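Local coordinates for protein MaoC-like dehydratase (Phytophthora Capsici, PDB 3KH8) that probably catalyses the hydration or dehydration of enoyl-CoA-type substrates, as a hot dog-fold lyase of the MaoC and hydratase 2 family, at residues A[260-265]-A[301-306]; A[253-258]-A[275-280]; A[265-268]-A[273-276]; A[70-75]-A[269-274]. All blocks are in the same frame, centred on the assembly; numbering follows the deposited sequence.

Contact 1: A[260-265]-A[301-306]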
loop_
_atom_site.group_PDB
_atom_site.type_symbol
_atom_site.label_atom_id
_atom_site.label_comp_id
_atom_site.label_asym_id
_atom_site.label_seq_id
_atom_site.Cartn_x
_atom_site.Cartn_y
_atom_site.Cartn_z
ATOM N N ARG A 260 6.999 15.032 5.053
ATOM C CA ARG A 260 6.377 14.592 6.300
ATOM C C ARG A 260 6.991 15.304 7.502
ATOM O O ARG A 260 6.271 15.751 8.396
ATOM C CB ARG A 260 6.525 13.081 6.480
ATOM C CG ARG A 260 5.627 12.224 5.587
ATOM C CD ARG A 260 5.986 10.747 5.723
ATOM N NE ARG A 260 6.123 10.366 7.127
ATOM C CZ ARG A 260 6.969 9.452 7.587
ATOM N NH1 ARG A 260 7.770 8.789 6.760
ATOM N NH2 ARG A 260 7.014 9.206 8.887
ATOM N N ALA A 261 8.321 15.399 7.519
ATOM C CA ALA A 261 9.030 16.084 8.598
ATOM C C ALA A 261 8.665 17.567 8.630
ATOM O O ALA A 261 8.419 18.128 9.700
ATOM C CB ALA A 261 10.535 15.903 8.449
ATOM N N LEU A 262 8.611 18.186 7.451
ATOM C CA LEU A 262 8.267 19.606 7.328
ATOM C C LEU A 262 6.836 19.901 7.773
ATOM O O LEU A 262 6.596 20.877 8.490
ATOM C CB LEU A 262 8.515 20.103 5.897
ATOM C CG LEU A 262 9.981 20.124 5.452
ATOM C CD1 LEU A 262 10.077 20.060 3.928
ATOM C CD2 LEU A 262 10.711 21.352 6.006
ATOM N N PHE A 263 5.892 19.058 7.353
ATOM C CA PHE A 263 4.497 19.202 7.768
ATOM C C PHE A 263 4.359 19.061 9.278
ATOM O O PHE A 263 3.649 19.843 9.915
ATOM C CB PHE A 263 3.578 18.191 7.057
ATOM C CG PHE A 263 2.141 18.257 7.518
ATOM C CD1 PHE A 263 1.275 19.212 6.999
ATOM C CD2 PHE A 263 1.664 17.380 8.492
ATOM C CE1 PHE A 263 -0.054 19.289 7.436
ATOM C CE2 PHE A 263 0.337 17.449 8.935
ATOM C CZ PHE A 263 -0.522 18.404 8.401
ATOM N N LYS A 264 5.042 18.064 9.836
ATOM C CA LYS A 264 4.975 17.761 11.268
ATOM C C LYS A 264 5.532 18.910 12.116
ATOM O O LYS A 264 4.942 19.287 13.133
ATOM C CB LYS A 264 5.729 16.459 11.564
ATOM C CG LYS A 264 5.510 15.894 12.958
ATOM C CD LYS A 264 6.348 14.639 13.167
ATOM C CE LYS A 264 6.108 14.031 14.538
ATOM N NZ LYS A 264 6.919 12.790 14.722
ATOM N N GLN A 265 6.661 19.468 11.684
ATOM C CA GLN A 265 7.324 20.535 12.435
ATOM C C GLN A 265 6.612 21.890 12.336
ATOM O O GLN A 265 6.474 22.593 13.342
ATOM C CB GLN A 265 8.800 20.658 12.027
ATOM C CG GLN A 265 9.602 21.716 12.808
ATOM C CD GLN A 265 9.628 21.467 14.305
ATOM O OE1 GLN A 265 9.878 20.349 14.757
ATOM N NE2 GLN A 265 9.377 22.515 15.084
ATOM N N GLY A 301 7.854 32.474 7.016
ATOM C CA GLY A 301 7.227 31.258 6.498
ATOM C C GLY A 301 8.086 30.485 5.515
ATOM O O GLY A 301 7.560 29.763 4.668
ATOM N N LYS A 302 9.406 30.632 5.625
ATOM C CA LYS A 302 10.333 29.924 4.738
ATOM C C LYS A 302 11.288 29.028 5.516
ATOM O O LYS A 302 11.933 29.467 6.472
ATOM C CB LYS A 302 11.111 30.902 3.849
ATOM C CG LYS A 302 11.924 30.228 2.742
ATOM C CD LYS A 302 12.720 31.223 1.900
ATOM C CE LYS A 302 14.033 31.612 2.577
ATOM N NZ LYS A 302 14.925 32.351 1.645
ATOM N N VAL A 303 11.369 27.767 5.095
ATOM C CA VAL A 303 12.264 26.793 5.714
ATOM C C VAL A 303 13.173 26.169 4.668
ATOM O O VAL A 303 12.707 25.662 3.638
ATOM C CB VAL A 303 11.484 25.678 6.465
ATOM C CG1 VAL A 303 12.443 24.672 7.114
ATOM C CG2 VAL A 303 10.566 26.278 7.509
ATOM N N LEU A 304 14.473 26.214 4.933
ATOM C CA LEU A 304 15.437 25.537 4.086
ATOM C C LEU A 304 15.743 24.175 4.696
ATOM O O LEU A 304 15.680 24.007 5.920
ATOM C CB LEU A 304 16.699 26.389 3.887
ATOM C CG LEU A 304 16.475 27.798 3.309
ATOM C CD1 LEU A 304 17.793 28.510 3.058
ATOM C CD2 LEU A 304 15.631 27.784 2.023
ATOM N N PHE A 305 16.033 23.195 3.846
ATOM C CA PHE A 305 16.210 21.829 4.331
ATOM C C PHE A 305 17.032 20.926 3.428
ATOM O O PHE A 305 17.220 21.209 2.240
ATOM C CB PHE A 305 14.852 21.179 4.637
ATOM C CG PHE A 305 14.036 20.863 3.416
ATOM C CD1 PHE A 305 13.197 21.821 2.860
ATOM C CD2 PHE A 305 14.103 19.601 2.829
ATOM C CE1 PHE A 305 12.435 21.529 1.735
ATOM C CE2 PHE A 305 13.349 19.299 1.698
ATOM C CZ PHE A 305 12.508 20.261 1.156
ATOM N N GLN A 306 17.527 19.846 4.023
ATOM C CA GLN A 306 18.175 18.761 3.307
ATOM C C GLN A 306 17.660 17.442 3.861
ATOM O O GLN A 306 17.250 17.373 5.021
ATOM C CB GLN A 306 19.687 18.800 3.517
ATOM C CG GLN A 306 20.413 20.019 2.960
ATOM C CD GLN A 306 21.897 19.961 3.265
ATOM O OE1 GLN A 306 22.294 19.796 4.419
ATOM N NE2 GLN A 306 22.722 20.073 2.232
#

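Contact 2: A[253-258]-A[275-280]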
loop_
_atom_site.group_PDB
_atom_site.type_symbol
_atom_site.label_atom_id
_atom_site.label_comp_id
_atom_site.label_asym_id
_atom_site.label_seq_id
_atom_site.Cartn_x
_atom_site.Cartn_y
_atom_site.Cartn_z
ATOM N N CYS A 253 9.730 9.497 -3.258
ATOM C CA CYS A 253 9.426 8.928 -1.940
ATOM C C CYS A 253 10.283 9.616 -0.865
ATOM O O CYS A 253 9.774 10.015 0.184
ATOM C CB CYS A 253 9.644 7.409 -1.936
ATOM S SG CYS A 253 9.220 6.579 -0.360
ATOM N N SER A 254 11.578 9.766 -1.145
ATOM C CA SER A 254 12.481 10.547 -0.285
ATOM C C SER A 254 11.961 11.968 -0.075
ATOM O O SER A 254 12.026 12.506 1.032
ATOM C CB SER A 254 13.893 10.600 -0.885
ATOM O OG SER A 254 14.474 9.310 -0.897
ATOM N N MET A 255 11.447 12.569 -1.144
ATOM C CA MET A 255 10.851 13.897 -1.064
ATOM C C MET A 255 9.623 13.868 -0.151
ATOM O O MET A 255 9.390 14.812 0.610
ATOM C CB MET A 255 10.483 14.410 -2.459
ATOM C CG MET A 255 10.066 15.885 -2.494
ATOM S SD MET A 255 9.683 16.423 -4.164
ATOM C CE MET A 255 9.317 18.159 -3.904
ATOM N N GLY A 256 8.847 12.784 -0.237
ATOM C CA GLY A 256 7.705 12.568 0.652
ATOM C C GLY A 256 8.115 12.497 2.112
ATOM O O GLY A 256 7.471 13.102 2.973
ATOM N N VAL A 257 9.193 11.763 2.384
ATOM C CA VAL A 257 9.718 11.614 3.744
ATOM C C VAL A 257 10.136 12.976 4.317
ATOM O O VAL A 257 9.789 13.306 5.457
ATOM C CB VAL A 257 10.872 10.575 3.807
ATOM C CG1 VAL A 257 11.556 10.576 5.170
ATOM C CG2 VAL A 257 10.337 9.176 3.501
ATOM N N ALA A 258 10.857 13.767 3.521
ATOM C CA ALA A 258 11.216 15.134 3.939
ATOM C C ALA A 258 9.965 15.996 4.166
ATOM O O ALA A 258 9.876 16.726 5.160
ATOM C CB ALA A 258 12.144 15.780 2.923
ATOM N N LYS A 275 2.388 25.201 1.537
ATOM C CA LYS A 275 2.235 26.032 0.336
ATOM C C LYS A 275 3.093 25.635 -0.863
ATOM O O LYS A 275 2.576 25.470 -1.972
ATOM C CB LYS A 275 2.406 27.523 0.668
ATOM C CG LYS A 275 1.276 28.098 1.514
ATOM C CD LYS A 275 -0.053 28.028 0.764
ATOM C CE LYS A 275 -1.217 28.381 1.661
ATOM N NZ LYS A 275 -2.526 28.025 1.035
ATOM N N SER A 276 4.397 25.495 -0.655
ATOM C CA SER A 276 5.277 25.076 -1.742
ATOM C C SER A 276 6.517 24.365 -1.233
ATOM O O SER A 276 6.909 24.516 -0.077
ATOM C CB SER A 276 5.671 26.259 -2.639
ATOM O OG SER A 276 6.484 27.181 -1.936
ATOM N N ILE A 277 7.121 23.587 -2.122
ATOM C CA ILE A 277 8.320 22.831 -1.822
ATOM C C ILE A 277 9.088 22.597 -3.122
ATOM O O ILE A 277 8.498 22.232 -4.143
ATOM C CB ILE A 277 7.987 21.492 -1.078
ATOM C CG1 ILE A 277 9.265 20.734 -0.693
ATOM C CG2 ILE A 277 6.998 20.627 -1.889
ATOM C CD1 ILE A 277 9.064 19.680 0.388
ATOM N N ARG A 278 10.393 22.853 -3.088
ATOM C CA ARG A 278 11.270 22.532 -4.214
ATOM C C ARG A 278 12.589 21.944 -3.730
ATOM O O ARG A 278 13.108 22.335 -2.680
ATOM C CB ARG A 278 11.497 23.750 -5.116
ATOM C CG ARG A 278 12.147 24.958 -4.440
ATOM C CD ARG A 278 12.380 26.050 -5.467
ATOM N NE ARG A 278 12.877 27.292 -4.878
ATOM C CZ ARG A 278 14.022 27.881 -5.216
ATOM N NH1 ARG A 278 14.810 27.345 -6.146
ATOM N NH2 ARG A 278 14.375 29.016 -4.630
ATOM N N VAL A 279 13.122 20.993 -4.491
ATOM C CA VAL A 279 14.305 20.249 -4.080
ATOM C C VAL A 279 15.130 19.893 -5.305
ATOM O O VAL A 279 14.650 19.997 -6.444
ATOM C CB VAL A 279 13.934 18.915 -3.349
ATOM C CG1 VAL A 279 13.066 19.166 -2.115
ATOM C CG2 VAL A 279 13.250 17.919 -4.302
ATOM N N ARG A 280 16.368 19.472 -5.071
ATOM C CA ARG A 280 17.080 18.707 -6.081
ATOM C C ARG A 280 17.503 17.363 -5.512
ATOM O O ARG A 280 17.739 17.233 -4.308
ATOM C CB ARG A 280 18.263 19.482 -6.682
ATOM C CG ARG A 280 19.480 19.603 -5.798
ATOM C CD ARG A 280 20.585 20.410 -6.490
ATOM N NE ARG A 280 21.520 20.940 -5.503
ATOM C CZ ARG A 280 21.405 22.127 -4.917
ATOM N NH1 ARG A 280 20.403 22.941 -5.228
ATOM N NH2 ARG A 280 22.304 22.508 -4.024
#

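Contact 3: A[265-268]-A[273-276]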
loop_
_atom_site.group_PDB
_atom_site.type_symbol
_atom_site.label_atom_id
_atom_site.label_comp_id
_atom_site.label_asym_id
_atom_site.label_seq_id
_atom_site.Cartn_x
_atom_site.Cartn_y
_atom_site.Cartn_z
ATOM N N GLN A 265 6.661 19.468 11.684
ATOM C CA GLN A 265 7.324 20.535 12.435
ATOM C C GLN A 265 6.612 21.890 12.336
ATOM O O GLN A 265 6.474 22.593 13.342
ATOM C CB GLN A 265 8.800 20.658 12.027
ATOM C CG GLN A 265 9.602 21.716 12.808
ATOM C CD GLN A 265 9.628 21.467 14.305
ATOM O OE1 GLN A 265 9.878 20.349 14.757
ATOM N NE2 GLN A 265 9.377 22.515 15.084
ATOM N N PHE A 266 6.138 22.237 11.140
ATOM C CA PHE A 266 5.716 23.611 10.852
ATOM C C PHE A 266 4.227 23.868 10.605
ATOM O O PHE A 266 3.746 24.981 10.851
ATOM C CB PHE A 266 6.547 24.183 9.698
ATOM C CG PHE A 266 8.027 24.197 9.970
ATOM C CD1 PHE A 266 8.588 25.167 10.800
ATOM C CD2 PHE A 266 8.857 23.236 9.404
ATOM C CE1 PHE A 266 9.955 25.183 11.059
ATOM C CE2 PHE A 266 10.227 23.239 9.658
ATOM C CZ PHE A 266 10.780 24.214 10.488
ATOM N N CYS A 267 3.493 22.871 10.115
ATOM C CA CYS A 267 2.145 23.136 9.592
ATOM C C CYS A 267 0.989 23.043 10.598
ATOM O O CYS A 267 -0.157 23.322 10.245
ATOM C CB CYS A 267 1.863 22.285 8.349
ATOM S SG CYS A 267 2.824 22.763 6.892
ATOM N N GLY A 268 1.293 22.663 11.840
ATOM C CA GLY A 268 0.289 22.587 12.909
ATOM C C GLY A 268 -0.968 21.798 12.575
ATOM O O GLY A 268 -2.083 22.248 12.858
ATOM N N ARG A 273 -1.864 24.923 5.218
ATOM C CA ARG A 273 -0.649 25.692 5.511
ATOM C C ARG A 273 0.571 25.285 4.665
ATOM O O ARG A 273 1.543 26.032 4.582
ATOM C CB ARG A 273 -0.332 25.640 7.011
ATOM C CG ARG A 273 -1.405 26.308 7.875
ATOM C CD ARG A 273 -1.061 26.286 9.355
ATOM N NE ARG A 273 0.120 27.091 9.654
ATOM C CZ ARG A 273 0.751 27.107 10.825
ATOM N NH1 ARG A 273 0.324 26.359 11.834
ATOM N NH2 ARG A 273 1.817 27.879 10.987
ATOM N N PHE A 274 0.500 24.119 4.026
ATOM C CA PHE A 274 1.590 23.583 3.191
ATOM C C PHE A 274 1.518 24.225 1.800
ATOM O O PHE A 274 0.690 23.838 0.968
ATOM C CB PHE A 274 1.432 22.052 3.103
ATOM C CG PHE A 274 2.640 21.310 2.572
ATOM C CD1 PHE A 274 3.343 20.435 3.400
ATOM C CD2 PHE A 274 3.031 21.423 1.239
ATOM C CE1 PHE A 274 4.439 19.703 2.915
ATOM C CE2 PHE A 274 4.127 20.706 0.743
ATOM C CZ PHE A 274 4.832 19.842 1.583
ATOM N N LYS A 275 2.388 25.201 1.537
ATOM C CA LYS A 275 2.235 26.032 0.336
ATOM C C LYS A 275 3.093 25.635 -0.863
ATOM O O LYS A 275 2.576 25.470 -1.972
ATOM C CB LYS A 275 2.406 27.523 0.668
ATOM C CG LYS A 275 1.276 28.098 1.514
ATOM C CD LYS A 275 -0.053 28.028 0.764
ATOM C CE LYS A 275 -1.217 28.381 1.661
ATOM N NZ LYS A 275 -2.526 28.025 1.035
ATOM N N SER A 276 4.397 25.495 -0.655
ATOM C CA SER A 276 5.277 25.076 -1.742
ATOM C C SER A 276 6.517 24.365 -1.233
ATOM O O SER A 276 6.909 24.516 -0.077
ATOM C CB SER A 276 5.671 26.259 -2.639
ATOM O OG SER A 276 6.484 27.181 -1.936
HETATM O O HOH W 1 -2.415 24.994 12.320
#

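Contact 4: A[70-75]-A[269-274]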
loop_
_atom_site.group_PDB
_atom_site.type_symbol
_atom_site.label_atom_id
_atom_site.label_comp_id
_atom_site.label_asym_id
_atom_site.label_seq_id
_atom_site.Cartn_x
_atom_site.Cartn_y
_atom_site.Cartn_z
ATOM N N ASP A 70 0.460 8.849 10.784
ATOM C CA ASP A 70 -0.496 9.766 11.407
ATOM C C ASP A 70 -1.894 9.539 10.832
ATOM O O ASP A 70 -2.080 9.529 9.608
ATOM C CB ASP A 70 -0.058 11.216 11.179
ATOM C CG ASP A 70 -0.867 12.228 11.986
ATOM O OD1 ASP A 70 -2.055 11.996 12.287
ATOM O OD2 ASP A 70 -0.295 13.290 12.308
ATOM N N LEU A 71 -2.861 9.371 11.729
ATOM C CA LEU A 71 -4.261 9.109 11.367
ATOM C C LEU A 71 -4.884 10.171 10.468
ATOM O O LEU A 71 -5.799 9.868 9.697
ATOM C CB LEU A 71 -5.119 8.917 12.625
ATOM C CG LEU A 71 -4.714 7.785 13.580
ATOM C CD1 LEU A 71 -5.717 7.649 14.729
ATOM C CD2 LEU A 71 -4.568 6.466 12.839
ATOM N N GLN A 72 -4.386 11.407 10.564
ATOM C CA GLN A 72 -4.798 12.478 9.659
ATOM C C GLN A 72 -4.633 12.059 8.193
ATOM O O GLN A 72 -5.400 12.485 7.331
ATOM C CB GLN A 72 -4.010 13.772 9.945
ATOM C CG GLN A 72 -4.249 14.887 8.919
ATOM C CD GLN A 72 -3.837 16.271 9.396
ATOM O OE1 GLN A 72 -2.862 16.433 10.132
ATOM N NE2 GLN A 72 -4.576 17.280 8.958
ATOM N N PHE A 73 -3.640 11.212 7.923
ATOM C CA PHE A 73 -3.350 10.761 6.562
ATOM C C PHE A 73 -3.622 9.278 6.280
ATOM O O PHE A 73 -3.701 8.879 5.114
ATOM C CB PHE A 73 -1.904 11.118 6.183
ATOM C CG PHE A 73 -1.608 12.589 6.278
ATOM C CD1 PHE A 73 -2.201 13.489 5.397
ATOM C CD2 PHE A 73 -0.755 13.076 7.265
ATOM C CE1 PHE A 73 -1.946 14.856 5.489
ATOM C CE2 PHE A 73 -0.487 14.443 7.366
ATOM C CZ PHE A 73 -1.084 15.335 6.473
ATOM N N THR A 74 -3.771 8.469 7.331
ATOM C CA THR A 74 -3.938 7.015 7.167
ATOM C C THR A 74 -5.322 6.482 7.537
ATOM O O THR A 74 -5.614 5.302 7.309
ATOM C CB THR A 74 -2.906 6.217 7.991
ATOM O OG1 THR A 74 -3.054 6.543 9.379
ATOM C CG2 THR A 74 -1.490 6.519 7.525
ATOM N N TYR A 75 -6.164 7.334 8.116
ATOM C CA TYR A 75 -7.496 6.907 8.542
ATOM C C TYR A 75 -8.584 7.826 7.988
ATOM O O TYR A 75 -8.689 8.987 8.383
ATOM C CB TYR A 75 -7.568 6.801 10.074
ATOM C CG TYR A 75 -8.921 6.374 10.610
ATOM C CD1 TYR A 75 -9.631 5.322 10.027
ATOM C CD2 TYR A 75 -9.484 7.015 11.712
ATOM C CE1 TYR A 75 -10.875 4.926 10.520
ATOM C CE2 TYR A 75 -10.727 6.623 12.215
ATOM C CZ TYR A 75 -11.414 5.579 11.613
ATOM O OH TYR A 75 -12.642 5.190 12.105
ATOM N N GLY A 269 -0.790 20.632 11.956
ATOM C CA GLY A 269 -1.904 19.734 11.638
ATOM C C GLY A 269 -2.870 20.215 10.568
ATOM O O GLY A 269 -3.958 19.661 10.419
ATOM N N ASP A 270 -2.468 21.231 9.808
ATOM C CA ASP A 270 -3.336 21.831 8.795
ATOM C C ASP A 270 -2.684 21.821 7.411
ATOM O O ASP A 270 -1.742 22.578 7.156
ATOM C CB ASP A 270 -3.713 23.261 9.215
ATOM C CG ASP A 270 -4.660 23.943 8.233
ATOM O OD1 ASP A 270 -5.145 23.290 7.280
ATOM O OD2 ASP A 270 -4.924 25.150 8.427
ATOM N N VAL A 271 -3.201 20.977 6.518
ATOM C CA VAL A 271 -2.651 20.850 5.161
ATOM C C VAL A 271 -2.737 22.146 4.348
ATOM O O VAL A 271 -1.922 22.371 3.459
ATOM C CB VAL A 271 -3.266 19.659 4.350
ATOM C CG1 VAL A 271 -2.907 18.329 4.993
ATOM C CG2 VAL A 271 -4.789 19.811 4.169
ATOM N N ALA A 272 -3.708 23.003 4.668
ATOM C CA ALA A 272 -3.859 24.280 3.967
ATOM C C ALA A 272 -2.646 25.197 4.177
ATOM O O ALA A 272 -2.413 26.113 3.389
ATOM C CB ALA A 272 -5.163 24.979 4.377
ATOM N N ARG A 273 -1.864 24.923 5.218
ATOM C CA ARG A 273 -0.649 25.692 5.511
ATOM C C ARG A 273 0.571 25.285 4.665
ATOM O O ARG A 273 1.543 26.032 4.582
ATOM C CB ARG A 273 -0.332 25.640 7.011
ATOM C CG ARG A 273 -1.405 26.308 7.875
ATOM C CD ARG A 273 -1.061 26.286 9.355
ATOM N NE ARG A 273 0.120 27.091 9.654
ATOM C CZ ARG A 273 0.751 27.107 10.825
ATOM N NH1 ARG A 273 0.324 26.359 11.834
ATOM N NH2 ARG A 273 1.817 27.879 10.987
ATOM N N PHE A 274 0.500 24.119 4.026
ATOM C CA PHE A 274 1.590 23.583 3.191
ATOM C C PHE A 274 1.518 24.225 1.800
ATOM O O PHE A 274 0.690 23.838 0.968
ATOM C CB PHE A 274 1.432 22.052 3.103
ATOM C CG PHE A 274 2.640 21.310 2.572
ATOM C CD1 PHE A 274 3.343 20.435 3.400
ATOM C CD2 PHE A 274 3.031 21.423 1.239
ATOM C CE1 PHE A 274 4.439 19.703 2.915
ATOM C CE2 PHE A 274 4.127 20.706 0.743
ATOM C CZ PHE A 274 4.832 19.842 1.583
#

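Contact 1: A[260-265]-A[301-306]
Leu262 reaches from the helix to the strand with both of its methyl groups. CD1 sits over one face of the Phe305 ring, 3.6 Å from the ring centroid and 15° off the normal, which meets the geometry of a CH-pi contact. The methyl is slightly off centre, so the nearest ring atom is Phe305 CE1, 3.5 Å from Leu262 CD1. The other branch, CD2, lies 3.9 Å from Val303 CG1 while still touching the rim of the ring at Phe305 CD1, and the leucine and valine side chains slip past each other in opposite directions. Phe305 takes the least roomy rotamer, with CG between its own N and carbonyl carbon (chi1 71°), and this stands the ring up from the strand, roughly at right angles to the leucine.

Val303 and Phe305, two apart on strand 302-309, both point to the helix, whereas Leu304 between them points away and packs on Pro203 and Glu298. This is the layering of the hot dog fold, in which helix 251-266 is the sausage and the antiparallel sheet the bun. Met295 of strand 290-297 and Phe322 of strand 314-324 also touch Leu262, extending its apolar setting onto both neighbouring strands.

The tight part is confined to these three buried residues, across a backbone separation of 8.4 Å between the CA atoms of Leu262 and Val303. Contact with 301-306 gives out at Lys264 and Gln265, whose side chains turn to strand 209-214 instead; Lys264 is solvent-exposed and runs fully extended.

Contact 2: A[253-258]-A[275-280]
A chi1 of -170° and trans torsions beyond it make Met255 a straight rod that stretches from the helix to the sheet and delivers its sulfur and terminal methyl to Ile277 and Val279. In Val279 a chi1 of -58° sets CG1 anti to the carbonyl carbon, which leaves CG2 between N and the carbonyl carbon, and that methyl receives the thioether: Met255 SD is 3.9 Å from Val279 CG2. Met255 CE touches the same methyl and alone goes on to Ile277, where it lies 3.9 Å from Ile277 CG2, the methionine and isoleucine passing in opposite directions. All of this is apolar contact at van der Waals distance.

Ile277 and Val279 face the central helix of the hot dog fold, and Arg278 between them has its CB turned away, its guanidinium forming a salt bridge with Glu321 of strand 314-324. The backbones stand 7.8 Å apart at the CA atoms of Met255 and Val279. Phe305 of strand 302-309 touches both Ile277 and Val279, while Gln128 of strand 123-132 touches Met255. Nearer the start of the strand, a classic beta bulge opposite Val323 takes in Lys275 and Ser276.

Contact 3: A[265-268]-A[273-276]
Cys267 and Arg273 face each other across the turn that carries the chain of the hot dog fold from its central helix, 251-266, into strand 274-281; their CA atoms are 5.6 Å apart. Gly268 is the first residue to leave helical backbone angles, and its positive phi (51°) begins the reversal.

Apolar and sulfur contacts join Cys267 to Phe274. Cys267 SG is 4.1 Å from Phe274 CB and 5.4 Å from the centroid of that ring, approaching obliquely, 65° off the normal, as a sulfur-aromatic contact. The Phe274 ring itself meets Phe322 edge-to-face, and Cys267 also touches Phe322, so two phenylalanines flank the cysteine.

The carbonyls of the helix end meet the arginine. Arg273 CD comes to 3.2 Å from Cys267 O, and its chain bends at chi3 (65°), which turns the guanidinium toward the carbonyls of Phe266 and Cys267. Phe266 O then stands over one face of this flat group, 3.5 Å from Arg273 NH2, at an angle too poor for a hydrogen bond. The stronger charge partner lies outside the turn: Arg273 NH2 forms a salt bridge with Asp327 and also donates to the carbonyl of Thr325, which ties the turn to the C-terminal segment. The clustered carbonyls would be expected to add favourable electrostatics to the buried cation.

A water makes a polar link across the turn. It donates to Gly268 O at 2.8 Å and accepts from Arg273 NH1 at 3.1 Å.

Contact 4: A[70-75]-A[269-274]
The short helix 71-74 approaches the turn at 269-274 most closely at Gln72 and Gly269, whose CA atoms are 8.1 Å apart, and Gly269 takes a positive phi (69°) before the 3-10 turn of 271-273. Gln72 spans the gap as an outstretched chain, its chi1 of 172° directing it away from its own amide nitrogen. Its NE2 donates to Gly269 O at 2.9 Å with an N-H...O angle of 157°; the acceptor lies close to the amide plane of the glutamine, but the donor stands well above the plane of the carbonyl. The same NE2 also donates to the carbonyl of Lys80.

Beside this bond Val271 CG1 meets the edge of the Phe73 ring, 3.6 Å from Phe73 CE1. That ring packs edge-to-face with Phe263 of helix 251-266 and with Phe84.

Each backbone is locally braced by an aspartate. Asp70 caps the helix, its OD1 accepting from Gln72 N at 3.0 Å, and Asp270 OD1 takes the amide of Ala272 in an Asx turn. The contact joins the hydratase 2 N-terminal part of the chain to the MaoC-like part, and other residues of 70-75 pack on the second subunit, Leu71 touching Ile234 there. Two carbonyl acceptors, Gly269 O and Lys80 O, are consistent with NE2 as assigned, and would probably hold the Gln72 amide in this rotation.

In the fold
Contacts 1 and 2 are wholly buried and apolar, and both set helix 251-266 against the same antiparallel sheet. They touch directly, Leu262 CD1 lying 3.7 Å from Ile277 CD1, so they form one continuous core layer. Contact 3 takes the end of that helix into strand 274-281, the strand used by contact 2; it is mostly buried, with exposed Gly268 at the turn, and mixes sulfur-aromatic packing with a water bridge. Contact 4 is partly buried, its centre about 18 Å from the centre of the chain, and relies on a direct hydrogen bond between distant sequence parts. Phe263 connects it to the helix, touching Phe73, Gln72 and Gly269.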